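Local coordinates for cellulosomal scaffoldin adaptor protein B (Acetivibrio cellulolyticus, PDB 3BWZ) that serves through its type II cohesin module as a scaffolding component of the cellulosome, where such modules bind the dockerins of partner proteins, at residues K29-F34 against T143-W148. Residues are numbered along the deposited sequence; the frame is centred on the assembly and turned at random. Where two conformers were deposited one is given.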
loop_
_atom_site.group_PDB
_atom_site.type_symbol
_atom_site.label_atom_id
_atom_site.label_comp_id
_atom_site.label_asym_id
_atom_site.label_seq_id
_atom_site.Cartn_x
_atom_site.Cartn_y
_atom_site.Cartn_z
ATOM N N LYS A 29 -9.899 1.640 -6.791
ATOM C CA LYS A 29 -10.877 1.684 -7.850
ATOM C C LYS A 29 -12.034 2.587 -7.447
ATOM O O LYS A 29 -12.649 2.392 -6.399
ATOM C CB LYS A 29 -11.431 0.290 -8.120
ATOM C CG LYS A 29 -12.354 0.180 -9.278
ATOM C CD LYS A 29 -12.713 -1.262 -9.568
ATOM C CE LYS A 29 -14.023 -1.725 -8.936
ATOM N NZ LYS A 29 -13.975 -1.747 -7.443
ATOM N N ASN A 30 -12.351 3.539 -8.320
ATOM C CA ASN A 30 -13.542 4.365 -8.178
ATOM C C ASN A 30 -13.627 5.069 -6.849
ATOM O O ASN A 30 -14.686 5.124 -6.242
ATOM C CB ASN A 30 -14.807 3.542 -8.442
ATOM C CG ASN A 30 -14.813 2.933 -9.810
ATOM O OD1 ASN A 30 -14.413 3.573 -10.784
ATOM N ND2 ASN A 30 -15.218 1.679 -9.895
ATOM N N ILE A 31 -12.520 5.659 -6.410
ATOM C CA ILE A 31 -12.520 6.463 -5.193
ATOM C C ILE A 31 -12.705 7.921 -5.609
ATOM O O ILE A 31 -11.794 8.551 -6.158
ATOM C CB ILE A 31 -11.249 6.285 -4.357
ATOM C CG1 ILE A 31 -11.004 4.800 -4.019
ATOM C CG2 ILE A 31 -11.345 7.162 -3.111
ATOM C CD1 ILE A 31 -12.085 4.159 -3.168
ATOM N N THR A 32 -13.906 8.439 -5.382
ATOM C CA THR A 32 -14.283 9.731 -5.934
ATOM C C THR A 32 -13.374 10.851 -5.426
ATOM O O THR A 32 -13.185 11.009 -4.222
ATOM C CB THR A 32 -15.733 10.046 -5.584
ATOM O OG1 THR A 32 -16.563 9.007 -6.110
ATOM C CG2 THR A 32 -16.144 11.399 -6.161
ATOM N N ASN A 33 -12.785 11.600 -6.353
ATOM C CA ASN A 33 -11.978 12.772 -6.023
ATOM C C ASN A 33 -10.814 12.472 -5.085
ATOM O O ASN A 33 -10.384 13.322 -4.332
ATOM C CB ASN A 33 -12.865 13.911 -5.479
ATOM C CG ASN A 33 -13.907 14.377 -6.470
ATOM O OD1 ASN A 33 -14.963 14.942 -6.080
ATOM N ND2 ASN A 33 -13.632 14.191 -7.724
ATOM N N PHE A 34 -10.261 11.272 -5.213
ATOM C CA PHE A 34 -9.135 10.840 -4.414
ATOM C C PHE A 34 -7.940 11.781 -4.530
ATOM O O PHE A 34 -7.550 12.132 -5.630
ATOM C CB PHE A 34 -8.716 9.449 -4.892
ATOM C CG PHE A 34 -7.503 8.892 -4.178
ATOM C CD1 PHE A 34 -6.260 8.864 -4.785
ATOM C CD2 PHE A 34 -7.612 8.386 -2.905
ATOM C CE1 PHE A 34 -5.183 8.320 -4.135
ATOM C CE2 PHE A 34 -6.551 7.840 -2.272
ATOM C CZ PHE A 34 -5.321 7.821 -2.882
ATOM N N THR A 143 -6.776 1.785 6.635
ATOM C CA THR A 143 -6.767 2.713 5.509
ATOM C C THR A 143 -7.434 4.039 5.859
ATOM O O THR A 143 -8.494 4.064 6.464
ATOM C CB THR A 143 -7.430 2.095 4.243
ATOM O OG1 THR A 143 -8.853 2.059 4.370
ATOM C CG2 THR A 143 -6.889 0.699 3.940
ATOM N N VAL A 144 -6.815 5.126 5.398
ATOM C CA VAL A 144 -7.426 6.439 5.439
ATOM C C VAL A 144 -7.271 6.997 4.029
ATOM O O VAL A 144 -6.135 7.127 3.547
ATOM C CB VAL A 144 -6.779 7.386 6.458
ATOM C CG1 VAL A 144 -7.486 8.722 6.431
ATOM C CG2 VAL A 144 -6.847 6.804 7.825
ATOM N N LEU A 145 -8.390 7.298 3.372
ATOM C CA LEU A 145 -8.370 7.896 2.044
ATOM C C LEU A 145 -8.870 9.321 2.134
ATOM O O LEU A 145 -9.798 9.592 2.899
ATOM C CB LEU A 145 -9.244 7.080 1.088
ATOM C CG LEU A 145 -9.022 5.566 1.053
ATOM C CD1 LEU A 145 -9.948 4.938 0.003
ATOM C CD2 LEU A 145 -7.560 5.188 0.848
ATOM N N PHE A 146 -8.258 10.211 1.372
ATOM C CA PHE A 146 -8.617 11.627 1.352
ATOM C C PHE A 146 -9.188 12.020 0.005
ATOM O O PHE A 146 -8.756 11.500 -1.019
ATOM C CB PHE A 146 -7.396 12.509 1.630
ATOM C CG PHE A 146 -6.774 12.247 2.944
ATOM C CD1 PHE A 146 -5.590 11.549 3.047
ATOM C CD2 PHE A 146 -7.362 12.711 4.102
ATOM C CE1 PHE A 146 -5.022 11.302 4.286
ATOM C CE2 PHE A 146 -6.782 12.473 5.348
ATOM C CZ PHE A 146 -5.633 11.764 5.424
ATOM N N ASP A 147 -10.113 12.974 0.010
ATOM C CA ASP A 147 -10.602 13.594 -1.198
ATOM C C ASP A 147 -9.851 14.901 -1.476
ATOM O O ASP A 147 -8.972 15.331 -0.716
ATOM C CB ASP A 147 -12.134 13.777 -1.154
ATOM C CG ASP A 147 -12.606 14.834 -0.174
ATOM O OD1 ASP A 147 -11.849 15.761 0.146
ATOM O OD2 ASP A 147 -13.780 14.716 0.278
ATOM N N TRP A 148 -10.193 15.532 -2.581
ATOM C CA TRP A 148 -9.449 16.691 -3.033
ATOM C C TRP A 148 -9.838 17.994 -2.363
ATOM O O TRP A 148 -9.315 19.038 -2.725
ATOM C CB TRP A 148 -9.431 16.788 -4.559
ATOM C CG TRP A 148 -10.724 17.017 -5.254
ATOM C CD1 TRP A 148 -11.924 17.384 -4.728
ATOM C CD2 TRP A 148 -10.901 16.984 -6.676
ATOM N NE1 TRP A 148 -12.833 17.567 -5.736
ATOM C CE2 TRP A 148 -12.223 17.349 -6.941
ATOM C CE3 TRP A 148 -10.045 16.725 -7.747
ATOM C CZ2 TRP A 148 -12.722 17.424 -8.234
ATOM C CZ3 TRP A 148 -10.540 16.814 -9.029
ATOM C CH2 TRP A 148 -11.867 17.170 -9.260
#
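F34 and D147 pair across the two segments as a non-hydrogen-bonded antiparallel pair, their CA atoms 4.5 Å apart and their side chains diverging. The pair marks where the chain, leaving a type II turn from I31 to F34, enters strand 34-42 alongside strand 143-147. The turn is closed by a backbone hydrogen bond from F34 N to I31 O. Two weak CA-H...O contacts run in opposite senses across the pair, D147 CA approaching N33 O at 3.2 Å and F34 CA approaching F146 O; the same N33 O lies 2.8 Å from W148 N.

Beyond the strand end, the amide of N33 lies over one face of the W148 indole, its plane tilted only 12° from the ring. CB sits nearly on the normal of the five-membered ring, 3.6 Å from its centroid, as a CH-pi contact, while ND2 stands above the rim of the indole, 3.4 Å from CZ2. A chi1 of 65°, with CG between the backbone N and the carbonyl carbon, brings the W148 indole back against N33.

In the beta-sandwich of a cohesin, this junction ties the loop following strand 21-29 to a strand that pairs with 34-42; S35 continues the pairing through a backbone hydrogen bond with F146, and its OG bonds D147 O. Two residues before D147, L145 offers its two methyl branches to different partners: CD1 meets I31 CD1 at 3.9 Å, the side chains crossing at about a right angle, and CD2 comes to the edge of the F34 ring, 4.2 Å from CE2. L145 also packs on I7 of strand 6-11. The carboxylate of D147 turns elsewhere, its OD1 accepting hydrogen bonds from the backbone N atoms of N149 and D151.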